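Periplasmic binding protein (Agrobacterium tumefaciens str. B6, PDB 5L9G) probably delivers the opine mannopine, which it binds in the periplasm, to an ABC transporter for uptake into the bacterium. Local coordinates at residues Y132-P137 against F149-R153; D142-V146 against K193-L197; A39-A44 against Y278-L282; I163-A167 against V177-L181. All coordinates share one frame; numbering follows the deposited sequence.

Three of the four contacts cluster in one part of the chain, while contact 3 stands apart, its centre 35 to 40 Å from the others. Contacts 1 and 2 have centres 13 Å apart and are joined directly, with Arg153 NE probably hydrogen-bonded to Phe143 O at 2.8 Å. Contact 2 leads on to contact 4, 14 Å away centre to centre, where Phe144 CZ lies 3.8 Å from Ala166 CA. Contact 3 is on the opposite side of the chain's centre from contacts 2 and 4. It is also near the ligand: the side chain of Leu282 comes within about 7 Å of mannopine. This arrangement is consistent with the two-lobed architecture of periplasmic binding proteins, which hold ligand between their lobes.

Contact 1 of 4, residues Y132-P137 against F149-R153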
loop_
_atom_site.group_PDB
_atom_site.type_symbol
_atom_site.label_atom_id
_atom_site.label_comp_id
_atom_site.label_asym_id
_atom_site.label_seq_id
_atom_site.Cartn_x
_atom_site.Cartn_y
_atom_site.Cartn_z
ATOM N N TYR A 132 -13.047 17.826 -14.168
ATOM C CA TYR A 132 -12.246 18.999 -13.837
ATOM C C TYR A 132 -11.253 19.457 -14.883
ATOM O O TYR A 132 -10.631 20.508 -14.685
ATOM C CB TYR A 132 -11.455 18.697 -12.529
ATOM C CG TYR A 132 -12.332 18.225 -11.391
ATOM C CD1 TYR A 132 -13.292 19.065 -10.828
ATOM C CD2 TYR A 132 -12.194 16.945 -10.867
ATOM C CE1 TYR A 132 -14.113 18.632 -9.788
ATOM C CE2 TYR A 132 -13.018 16.492 -9.841
ATOM C CZ TYR A 132 -13.967 17.344 -9.294
ATOM O OH TYR A 132 -14.776 16.915 -8.280
ATOM N N GLY A 133 -11.047 18.654 -15.925
ATOM C CA GLY A 133 -10.022 18.935 -16.935
ATOM C C GLY A 133 -8.656 18.871 -16.270
ATOM O O GLY A 133 -8.440 18.064 -15.356
ATOM N N ASP A 134 -7.745 19.767 -16.668
ATOM C CA ASP A 134 -6.416 19.829 -16.065
ATOM C C ASP A 134 -6.467 20.540 -14.703
ATOM O O ASP A 134 -5.520 20.417 -13.925
ATOM C CB ASP A 134 -5.428 20.537 -17.011
ATOM C CG ASP A 134 -5.127 19.790 -18.297
ATOM O OD1 ASP A 134 -5.283 18.549 -18.321
ATOM O OD2 ASP A 134 -4.750 20.445 -19.282
ATOM N N ASN A 135 -7.579 21.237 -14.398
ATOM C CA ASN A 135 -7.721 21.999 -13.156
ATOM C C ASN A 135 -8.373 21.166 -12.039
ATOM O O ASN A 135 -9.376 21.558 -11.430
ATOM C CB ASN A 135 -8.418 23.348 -13.408
ATOM C CG ASN A 135 -7.556 24.364 -14.184
ATOM O OD1 ASN A 135 -6.584 24.031 -14.890
ATOM N ND2 ASN A 135 -7.904 25.638 -14.102
ATOM N N GLY A 136 -7.762 20.016 -11.777
ATOM C CA GLY A 136 -8.208 19.113 -10.726
ATOM C C GLY A 136 -7.553 19.417 -9.388
ATOM O O GLY A 136 -6.730 20.334 -9.281
ATOM N N PRO A 137 -7.927 18.661 -8.336
ATOM C CA PRO A 137 -7.300 18.882 -7.015
ATOM C C PRO A 137 -5.818 18.488 -7.046
ATOM O O PRO A 137 -5.470 17.398 -7.521
ATOM C CB PRO A 137 -8.095 17.959 -6.087
ATOM C CG PRO A 137 -8.635 16.857 -6.994
ATOM C CD PRO A 137 -8.918 17.560 -8.303
ATOM N N PHE A 149 -13.987 22.249 -5.393
ATOM C CA PHE A 149 -14.040 21.088 -6.265
ATOM C C PHE A 149 -15.258 20.215 -5.948
ATOM O O PHE A 149 -15.106 19.175 -5.307
ATOM C CB PHE A 149 -12.735 20.274 -6.185
ATOM C CG PHE A 149 -11.503 21.058 -6.567
ATOM C CD1 PHE A 149 -11.100 21.146 -7.892
ATOM C CD2 PHE A 149 -10.736 21.693 -5.596
ATOM C CE1 PHE A 149 -9.953 21.867 -8.247
ATOM C CE2 PHE A 149 -9.597 22.425 -5.948
ATOM C CZ PHE A 149 -9.218 22.515 -7.272
ATOM N N PRO A 150 -16.479 20.606 -6.392
ATOM C CA PRO A 150 -17.652 19.749 -6.132
ATOM C C PRO A 150 -17.500 18.423 -6.851
ATOM O O PRO A 150 -16.946 18.388 -7.946
ATOM C CB PRO A 150 -18.825 20.548 -6.724
ATOM C CG PRO A 150 -18.315 21.936 -6.929
ATOM C CD PRO A 150 -16.848 21.803 -7.182
ATOM N N GLY A 151 -17.980 17.360 -6.237
ATOM C CA GLY A 151 -17.913 16.049 -6.863
ATOM C C GLY A 151 -17.812 14.872 -5.922
ATOM O O GLY A 151 -17.664 15.021 -4.705
ATOM N N LYS A 152 -17.930 13.691 -6.509
ATOM C CA LYS A 152 -17.901 12.411 -5.823
ATOM C C LYS A 152 -16.471 12.011 -5.492
ATOM O O LYS A 152 -15.637 11.887 -6.387
ATOM C CB LYS A 152 -18.567 11.326 -6.684
ATOM C CG LYS A 152 -20.051 11.543 -6.963
ATOM C CD LYS A 152 -20.556 10.452 -7.913
ATOM C CE LYS A 152 -21.918 10.758 -8.494
ATOM N NZ LYS A 152 -23.009 10.607 -7.495
ATOM N N ARG A 153 -16.197 11.811 -4.194
ATOM C CA ARG A 153 -14.914 11.342 -3.675
ATOM C C ARG A 153 -14.952 9.833 -3.401
ATOM O O ARG A 153 -15.999 9.294 -3.047
ATOM C CB ARG A 153 -14.608 12.036 -2.337
ATOM C CG ARG A 153 -13.880 13.395 -2.480
ATOM C CD ARG A 153 -14.815 14.557 -2.481
ATOM N NE ARG A 153 -14.083 15.827 -2.491
ATOM C CZ ARG A 153 -14.451 16.877 -3.214
ATOM N NH1 ARG A 153 -13.715 17.980 -3.210
ATOM N NH2 ARG A 153 -15.543 16.823 -3.972
#
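A T-shaped aromatic pair, Tyr132 with Phe149, ties the type II' turn after helix 129-132 to the loop that runs into strand 153-156. The edge of the Phe149 ring faces the plane of Tyr132, with centroids 6.0 Å apart and planes at 80°. Tyr132 CG is anti to its carbonyl carbon (chi1 -53°), which swings the ring toward 149-151. There its hydroxyl donates to Pro150 O at 2.6 Å, coming in from above the carbonyl plane, 48° off it. Phe149 in turn settles against the end of the turn. Asn135 O lies in the plane of the ring, 3.2 Å from Phe149 CE1 at its edge, while Pro137 lies over one face, toward the rim. Arg153, at the start of strand 153-156, turns back to grip the carbonyls of the preceding loop. Both its terminal nitrogens hold Phe149 O end-on, NH2 at 2.7 Å and NH1 at 2.8 Å, and NH2 reaches on to Gly151 O at 2.9 Å; the three bonds, with NE bonded to Phe143 O, hold the guanidinium in place. Met222 of strand 222-226 touches Tyr132, Pro137, Phe149 and Arg153, and Trp127 of strand 115-128 packs on Tyr132 and Pro137.

Contact 2 of 4, residues D142-V146 against K193-L197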
loop_
_atom_site.group_PDB
_atom_site.type_symbol
_atom_site.label_atom_id
_atom_site.label_comp_id
_atom_site.label_asym_id
_atom_site.label_seq_id
_atom_site.Cartn_x
_atom_site.Cartn_y
_atom_site.Cartn_z
ATOM N N ASP A 142 -7.230 20.652 -1.350
ATOM C CA ASP A 142 -8.084 20.660 -2.551
ATOM C C ASP A 142 -9.031 19.467 -2.556
ATOM O O ASP A 142 -10.212 19.629 -2.851
ATOM C CB ASP A 142 -7.241 20.629 -3.838
ATOM C CG ASP A 142 -6.519 21.895 -4.236
ATOM O OD1 ASP A 142 -6.822 22.962 -3.651
ATOM O OD2 ASP A 142 -5.712 21.839 -5.206
ATOM N N PHE A 143 -8.509 18.260 -2.237
ATOM C CA PHE A 143 -9.319 17.039 -2.221
ATOM C C PHE A 143 -10.512 17.209 -1.262
ATOM O O PHE A 143 -11.626 16.793 -1.586
ATOM C CB PHE A 143 -8.464 15.848 -1.779
ATOM C CG PHE A 143 -9.157 14.520 -1.978
ATOM C CD1 PHE A 143 -9.958 13.971 -0.974
ATOM C CD2 PHE A 143 -9.017 13.820 -3.170
ATOM C CE1 PHE A 143 -10.610 12.744 -1.165
ATOM C CE2 PHE A 143 -9.649 12.581 -3.352
ATOM C CZ PHE A 143 -10.464 12.069 -2.364
ATOM N N PHE A 144 -10.280 17.840 -0.099
ATOM C CA PHE A 144 -11.322 17.991 0.925
ATOM C C PHE A 144 -12.194 19.220 0.699
ATOM O O PHE A 144 -13.158 19.429 1.437
ATOM C CB PHE A 144 -10.674 18.003 2.335
ATOM C CG PHE A 144 -10.296 16.636 2.869
ATOM C CD1 PHE A 144 -9.259 15.899 2.286
ATOM C CD2 PHE A 144 -10.931 16.111 3.988
ATOM C CE1 PHE A 144 -8.900 14.641 2.785
ATOM C CE2 PHE A 144 -10.555 14.866 4.503
ATOM C CZ PHE A 144 -9.556 14.126 3.887
ATOM N N ASP A 145 -11.872 20.019 -0.324
ATOM C CA ASP A 145 -12.592 21.269 -0.608
ATOM C C ASP A 145 -13.752 21.030 -1.574
ATOM O O ASP A 145 -13.596 21.182 -2.790
ATOM C CB ASP A 145 -11.632 22.349 -1.120
ATOM C CG ASP A 145 -12.222 23.756 -1.101
ATOM O OD1 ASP A 145 -13.475 23.880 -1.082
ATOM O OD2 ASP A 145 -11.437 24.728 -1.142
ATOM N N VAL A 146 -14.927 20.714 -1.015
ATOM C CA VAL A 146 -16.144 20.391 -1.777
ATOM C C VAL A 146 -16.744 21.644 -2.441
ATOM O O VAL A 146 -17.433 21.531 -3.459
ATOM C CB VAL A 146 -17.157 19.591 -0.915
ATOM C CG1 VAL A 146 -18.411 19.220 -1.709
ATOM C CG2 VAL A 146 -16.504 18.323 -0.362
ATOM N N LYS A 193 -12.469 16.028 10.440
ATOM C CA LYS A 193 -12.269 16.442 9.046
ATOM C C LYS A 193 -12.797 15.374 8.082
ATOM O O LYS A 193 -13.440 15.717 7.089
ATOM C CB LYS A 193 -10.781 16.765 8.782
ATOM C CG LYS A 193 -10.487 17.399 7.426
ATOM C CD LYS A 193 -11.128 18.771 7.273
ATOM C CE LYS A 193 -10.770 19.447 5.974
ATOM N NZ LYS A 193 -11.387 20.799 5.881
ATOM N N LEU A 194 -12.537 14.089 8.379
ATOM C CA LEU A 194 -13.022 12.972 7.564
ATOM C C LEU A 194 -14.553 12.890 7.643
ATOM O O LEU A 194 -15.207 12.620 6.630
ATOM C CB LEU A 194 -12.385 11.644 8.002
ATOM C CG LEU A 194 -10.920 11.390 7.610
ATOM C CD1 LEU A 194 -10.308 10.277 8.461
ATOM C CD2 LEU A 194 -10.775 11.066 6.125
ATOM N N THR A 195 -15.123 13.148 8.842
ATOM C CA THR A 195 -16.568 13.176 9.083
ATOM C C THR A 195 -17.221 14.261 8.224
ATOM O O THR A 195 -18.255 14.013 7.613
ATOM C CB THR A 195 -16.850 13.320 10.596
ATOM O OG1 THR A 195 -16.253 12.218 11.281
ATOM C CG2 THR A 195 -18.340 13.380 10.924
ATOM N N GLU A 196 -16.595 15.443 8.155
ATOM C CA GLU A 196 -17.046 16.589 7.360
ATOM C C GLU A 196 -17.093 16.214 5.855
ATOM O O GLU A 196 -18.029 16.604 5.149
ATOM C CB GLU A 196 -16.079 17.761 7.586
ATOM C CG GLU A 196 -16.479 19.086 6.964
ATOM C CD GLU A 196 -15.354 20.103 7.031
ATOM O OE1 GLU A 196 -15.150 20.687 8.120
ATOM O OE2 GLU A 196 -14.634 20.264 6.019
ATOM N N LEU A 197 -16.079 15.471 5.379
ATOM C CA LEU A 197 -15.994 15.070 3.971
ATOM C C LEU A 197 -16.938 13.916 3.627
ATOM O O LEU A 197 -17.448 13.873 2.504
ATOM C CB LEU A 197 -14.548 14.694 3.601
ATOM C CG LEU A 197 -14.278 14.358 2.105
ATOM C CD1 LEU A 197 -14.385 15.609 1.208
ATOM C CD2 LEU A 197 -12.938 13.673 1.920
HETATM O O HOH W 1 -14.651 18.616 3.589
HETATM O O HOH W 2 -12.614 22.117 3.147
#
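Phe144, of helix 140-144, and Leu197, in the last turn of helix 184-197, form a CH-pi contact that sets the pattern for this junction. The methyl CD2 of Leu197 sits over one face of the ring, 3.8 Å from the Phe144 centroid and 14° off the normal. The same methyl is met by a second aromatic, since Phe143 CE1 brings its ring edge to within 4.0 Å of Leu197 CD2; one branch of a leucine thus serves the face of one ring and the edge of another.

The remaining apolar contacts extend outward from this pair. Leu194 CD2 lies at the Phe144 edge, 4.0 Å from CZ. Val146 CG2 meets the other leucine branch, Leu197 CD1, at 3.8 Å. Lys193 contributes through its methylenes: CG lies 3.7 Å from Phe144 CD2, and a bend at chi2 (64°) turns the chain so that CE passes by the phenylalanine CB. Around this core, Phe144 also packs on Ala169 and Leu194 on Ile163 and Ala166, all of helix 162-169, and Leu197 on Arg153 of strand 153-156.

Polar interactions are confined to one border. Within helix 184-197, Lys193 NZ forms a salt bridge with Glu196 OE2 at 3.3 Å, approaching on the syn side of the carboxylate. One water donates to Phe144 O at 2.7 Å and to Glu196 OE2 at 2.9 Å, and another donates to Phe144 O while accepting a weak bond from the lysine.

No direct hydrogen bond crosses between 142-146 and 193-197. Cohesion therefore comes from apolar side-chain packing, and the carbonyl of Phe144 is linked to the charged pair through water.

Contact 3 of 4, residues A39-A44 against Y278-L282; sequences ALWAPA and YQKDL. With EDO (1,2-ethanediol), chain E.
Ala39 places its methyl against the backbone of 278-282, with CB 3.5 Å from both Asp281 C and Leu282 N. Its carbonyl oxygen comes close to Tyr278 O, but these are two acceptors and share no bond; a water donates instead to Ala39 O, at 2.8 Å, and to Asp281 OD2, at 2.7 Å, bridging the two segments. Leu40 follows with both of its branches engaged. CD2 rests near the tyrosine backbone and 3.8 Å from Tyr278 CB, while CD1 meets Leu282 CD1 at 3.8 Å, the two leucine chains crossing obliquely. Here helix 30-48 departs from regular geometry: a wider pi-type turn at 39-41 precedes a kink at Pro43, whose nitrogen has no bond to the preceding turn, and the short helix 276-279 packs alongside this irregular part. The carbonyl of Ala42 accepts a hydrogen bond from a 1,2-ethanediol, probably from the crystallisation liquor, which is also bonded to Tyr52 OH. Pro43 sets CB at the edge of the tyrosine ring, 3.6 Å from Tyr278 CE1. Tyr278 CG stands anti to its own carbonyl carbon (chi1 -55°), which lays the ring against Pro43 and Ala44. Ala44 lies over one face of it, with CB 4.2 Å above the plane of Tyr278 and over its centre, while the hydroxyl beyond is hydrogen-bonded to Glu272 of helix 263-273.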
loop_
_atom_site.group_PDB
_atom_site.type_symbol
_atom_site.label_atom_id
_atom_site.label_comp_id
_atom_site.label_asym_id
_atom_site.label_seq_id
_atom_site.Cartn_x
_atom_site.Cartn_y
_atom_site.Cartn_z
ATOM N N ALA A 39 7.038 -11.371 -11.926
ATOM C CA ALA A 39 8.406 -10.957 -11.639
ATOM C C ALA A 39 9.094 -11.729 -10.533
ATOM O O ALA A 39 10.318 -11.893 -10.584
ATOM C CB ALA A 39 8.418 -9.484 -11.293
ATOM N N LEU A 40 8.335 -12.150 -9.507
ATOM C CA LEU A 40 8.912 -12.772 -8.312
ATOM C C LEU A 40 8.557 -14.227 -8.069
ATOM O O LEU A 40 9.456 -15.067 -8.011
ATOM C CB LEU A 40 8.528 -11.944 -7.062
ATOM C CG LEU A 40 8.665 -10.409 -7.150
ATOM C CD1 LEU A 40 8.008 -9.729 -5.937
ATOM C CD2 LEU A 40 10.124 -9.995 -7.277
ATOM N N TRP A 41 7.256 -14.536 -7.905
ATOM C CA TRP A 41 6.805 -15.871 -7.505
ATOM C C TRP A 41 7.091 -16.958 -8.545
ATOM O O TRP A 41 7.785 -17.914 -8.211
ATOM C CB TRP A 41 5.321 -15.849 -7.102
ATOM C CG TRP A 41 4.937 -14.755 -6.135
ATOM C CD1 TRP A 41 5.771 -13.998 -5.355
ATOM C CD2 TRP A 41 3.606 -14.318 -5.839
ATOM N NE1 TRP A 41 5.042 -13.087 -4.626
ATOM C CE2 TRP A 41 3.706 -13.268 -4.898
ATOM C CE3 TRP A 41 2.331 -14.697 -6.303
ATOM C CZ2 TRP A 41 2.577 -12.628 -4.369
ATOM C CZ3 TRP A 41 1.216 -14.041 -5.799
ATOM C CH2 TRP A 41 1.345 -13.017 -4.849
ATOM N N ALA A 42 6.582 -16.816 -9.791
ATOM C CA ALA A 42 6.858 -17.809 -10.851
ATOM C C ALA A 42 8.379 -18.014 -11.110
ATOM O O ALA A 42 8.799 -19.155 -11.074
ATOM C CB ALA A 42 6.114 -17.465 -12.141
ATOM N N PRO A 43 9.249 -16.986 -11.306
ATOM C CA PRO A 43 10.678 -17.292 -11.524
ATOM C C PRO A 43 11.406 -17.845 -10.296
ATOM O O PRO A 43 12.222 -18.754 -10.461
ATOM C CB PRO A 43 11.279 -15.968 -12.014
ATOM C CG PRO A 43 10.142 -15.037 -12.182
ATOM C CD PRO A 43 9.007 -15.534 -11.368
ATOM N N ALA A 44 11.102 -17.331 -9.074
ATOM C CA ALA A 44 11.745 -17.840 -7.845
ATOM C C ALA A 44 11.368 -19.300 -7.570
ATOM O O ALA A 44 12.246 -20.105 -7.257
ATOM C CB ALA A 44 11.409 -16.971 -6.643
ATOM N N TYR A 278 15.196 -10.852 -9.398
ATOM C CA TYR A 278 13.731 -10.926 -9.530
ATOM C C TYR A 278 13.129 -9.547 -9.354
ATOM O O TYR A 278 12.257 -9.158 -10.134
ATOM C CB TYR A 278 13.123 -11.907 -8.513
ATOM C CG TYR A 278 13.737 -13.286 -8.587
ATOM C CD1 TYR A 278 13.482 -14.128 -9.667
ATOM C CD2 TYR A 278 14.613 -13.732 -7.605
ATOM C CE1 TYR A 278 14.084 -15.384 -9.764
ATOM C CE2 TYR A 278 15.197 -14.996 -7.677
ATOM C CZ TYR A 278 14.936 -15.815 -8.762
ATOM O OH TYR A 278 15.524 -17.052 -8.852
ATOM N N GLN A 279 13.599 -8.809 -8.322
ATOM C CA GLN A 279 13.161 -7.450 -7.985
ATOM C C GLN A 279 13.263 -6.481 -9.174
ATOM O O GLN A 279 12.387 -5.628 -9.338
ATOM C CB GLN A 279 13.970 -6.939 -6.783
ATOM C CG GLN A 279 13.442 -7.442 -5.440
ATOM C CD GLN A 279 12.449 -6.457 -4.862
ATOM O OE1 GLN A 279 12.762 -5.280 -4.655
ATOM N NE2 GLN A 279 11.206 -6.891 -4.650
ATOM N N LYS A 280 14.299 -6.640 -10.026
ATOM C CA LYS A 280 14.509 -5.798 -11.212
ATOM C C LYS A 280 13.307 -5.810 -12.184
ATOM O O LYS A 280 13.065 -4.805 -12.854
ATOM C CB LYS A 280 15.814 -6.185 -11.951
ATOM C CG LYS A 280 15.741 -7.498 -12.752
ATOM C CD LYS A 280 17.038 -7.869 -13.473
ATOM C CE LYS A 280 16.765 -8.672 -14.731
ATOM N NZ LYS A 280 16.095 -9.970 -14.458
ATOM N N ASP A 281 12.565 -6.941 -12.247
ATOM C CA ASP A 281 11.419 -7.128 -13.150
ATOM C C ASP A 281 10.078 -6.691 -12.583
ATOM O O ASP A 281 9.095 -6.613 -13.333
ATOM C CB ASP A 281 11.328 -8.590 -13.610
ATOM C CG ASP A 281 12.522 -9.013 -14.429
ATOM O OD1 ASP A 281 12.874 -8.283 -15.381
ATOM O OD2 ASP A 281 13.103 -10.072 -14.120
ATOM N N LEU A 282 10.015 -6.417 -11.271
ATOM C CA LEU A 282 8.769 -6.010 -10.620
ATOM C C LEU A 282 8.034 -4.837 -11.324
ATOM O O LEU A 282 6.806 -4.944 -11.488
ATOM C CB LEU A 282 9.015 -5.707 -9.129
ATOM C CG LEU A 282 7.792 -5.682 -8.224
ATOM C CD1 LEU A 282 6.939 -6.962 -8.362
ATOM C CD2 LEU A 282 8.216 -5.425 -6.761
HETATM C C1 EDO E . 5.053 -20.959 -12.323
HETATM O O1 EDO E . 3.837 -20.505 -11.731
HETATM C C2 EDO E . 5.958 -21.579 -11.225
HETATM O O2 EDO E . 7.315 -21.269 -11.471
HETATM O O HOH W 3 11.986 -12.122 -12.777
#

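Contact 4 of 4, residues I163-A167 against V177-L181; sequences IEAAA and VYEFL
Glu164, on helix 162-169, and Tyr178, on the short helix 177-180 that follows it in the chain, meet with their flat groups almost perpendicular, the carboxylate and ring planes standing 81° apart. The phenol donates to Glu164 OE1 at 2.6 Å and uses the anti lone pair of that oxygen, the one turned away from OE2, with the oxygen at the edge of the tyrosine ring. A bend of the glutamate chain at chi2 (96°) carries the carboxylate round to this position. Val177 CG1 lies over the centre of the Tyr178 ring, 4.1 Å above its plane, and also touches Glu164 CB and CG, both at 3.7 Å, the valine and glutamate chains crossing at about a right angle. Glu164 CG itself meets the ring at Tyr178 CE1 and CZ.

Farther along, Leu181 presents CD2 to Ile163 CG2 at 3.9 Å, and its CD1 approaches Glu164 CG at 4.0 Å. Ala167 CB lies 3.7 Å from Phe180 CD2.

The buried carboxylate has further donors: Trp327 NE1 binds OE1 and Gly161 N binds OE2, which would tend to stabilise a charged form. Tyr178 OH is bonded to Asp323 N as well. Helix 324-343 thus adjoins the polar end of the contact, Tyr320 of strand 320-321 touches Glu164, Val177 and Tyr178, and helix 184-197 packs on Ile163 and Leu181.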
loop_
_atom_site.group_PDB
_atom_site.type_symbol
_atom_site.label_atom_id
_atom_site.label_comp_id
_atom_site.label_asym_id
_atom_site.label_seq_id
_atom_site.Cartn_x
_atom_site.Cartn_y
_atom_site.Cartn_z
ATOM N N ILE A 163 -6.235 8.731 7.488
ATOM C CA ILE A 163 -6.153 9.595 8.680
ATOM C C ILE A 163 -5.162 10.737 8.396
ATOM O O ILE A 163 -5.454 11.899 8.673
ATOM C CB ILE A 163 -5.733 8.796 9.957
ATOM C CG1 ILE A 163 -6.656 7.561 10.225
ATOM C CG2 ILE A 163 -5.605 9.708 11.193
ATOM C CD1 ILE A 163 -8.159 7.830 10.533
ATOM N N GLU A 164 -3.996 10.382 7.834
ATOM C CA GLU A 164 -2.935 11.336 7.492
ATOM C C GLU A 164 -3.408 12.332 6.443
ATOM O O GLU A 164 -3.018 13.507 6.524
ATOM C CB GLU A 164 -1.676 10.609 7.012
ATOM C CG GLU A 164 -1.043 9.671 8.030
ATOM C CD GLU A 164 -1.464 8.213 7.884
ATOM O OE1 GLU A 164 -0.617 7.323 8.118
ATOM O OE2 GLU A 164 -2.643 7.957 7.559
ATOM N N ALA A 165 -4.260 11.875 5.470
ATOM C CA ALA A 165 -4.822 12.734 4.410
ATOM C C ALA A 165 -5.611 13.877 5.057
ATOM O O ALA A 165 -5.446 15.022 4.667
ATOM C CB ALA A 165 -5.727 11.920 3.481
ATOM N N ALA A 166 -6.417 13.561 6.084
ATOM C CA ALA A 166 -7.206 14.541 6.823
ATOM C C ALA A 166 -6.301 15.536 7.561
ATOM O O ALA A 166 -6.575 16.739 7.507
ATOM C CB ALA A 166 -8.140 13.845 7.791
ATOM N N ALA A 167 -5.202 15.046 8.195
ATOM C CA ALA A 167 -4.223 15.907 8.889
ATOM C C ALA A 167 -3.630 16.908 7.879
ATOM O O ALA A 167 -3.625 18.103 8.155
ATOM C CB ALA A 167 -3.119 15.069 9.513
ATOM N N VAL A 177 3.082 15.673 9.834
ATOM C CA VAL A 177 1.885 14.822 9.883
ATOM C C VAL A 177 1.768 14.042 11.201
ATOM O O VAL A 177 0.723 14.073 11.861
ATOM C CB VAL A 177 1.797 13.858 8.653
ATOM C CG1 VAL A 177 0.723 12.789 8.850
ATOM C CG2 VAL A 177 1.536 14.630 7.370
ATOM N N TYR A 178 2.843 13.339 11.571
ATOM C CA TYR A 178 2.805 12.455 12.727
ATOM C C TYR A 178 3.047 13.163 14.041
ATOM O O TYR A 178 2.656 12.630 15.078
ATOM C CB TYR A 178 3.721 11.260 12.517
ATOM C CG TYR A 178 3.240 10.388 11.377
ATOM C CD1 TYR A 178 2.108 9.589 11.513
ATOM C CD2 TYR A 178 3.869 10.420 10.134
ATOM C CE1 TYR A 178 1.660 8.776 10.462
ATOM C CE2 TYR A 178 3.452 9.588 9.091
ATOM C CZ TYR A 178 2.344 8.773 9.260
ATOM O OH TYR A 178 1.921 7.959 8.233
ATOM N N GLU A 179 3.600 14.391 14.004
ATOM C CA GLU A 179 3.733 15.219 15.195
ATOM C C GLU A 179 2.314 15.700 15.543
ATOM O O GLU A 179 1.926 15.674 16.705
ATOM C CB GLU A 179 4.652 16.414 14.912
ATOM C CG GLU A 179 6.128 16.056 14.903
ATOM C CD GLU A 179 7.057 17.242 14.719
ATOM O OE1 GLU A 179 6.836 18.286 15.377
ATOM O OE2 GLU A 179 8.003 17.130 13.907
ATOM N N PHE A 180 1.524 16.076 14.516
ATOM C CA PHE A 180 0.134 16.514 14.658
ATOM C C PHE A 180 -0.728 15.377 15.208
ATOM O O PHE A 180 -1.522 15.607 16.119
ATOM C CB PHE A 180 -0.435 17.010 13.316
ATOM C CG PHE A 180 -1.884 17.445 13.362
ATOM C CD1 PHE A 180 -2.243 18.665 13.920
ATOM C CD2 PHE A 180 -2.890 16.623 12.870
ATOM C CE1 PHE A 180 -3.580 19.064 13.968
ATOM C CE2 PHE A 180 -4.229 17.021 12.924
ATOM C CZ PHE A 180 -4.564 18.240 13.473
ATOM N N LEU A 181 -0.556 14.147 14.656
ATOM C CA LEU A 181 -1.306 12.960 15.073
ATOM C C LEU A 181 -0.773 12.321 16.373
ATOM O O LEU A 181 -1.360 11.344 16.848
ATOM C CB LEU A 181 -1.325 11.928 13.938
ATOM C CG LEU A 181 -2.091 12.290 12.653
ATOM C CD1 LEU A 181 -1.915 11.205 11.612
ATOM C CD2 LEU A 181 -3.582 12.554 12.923
#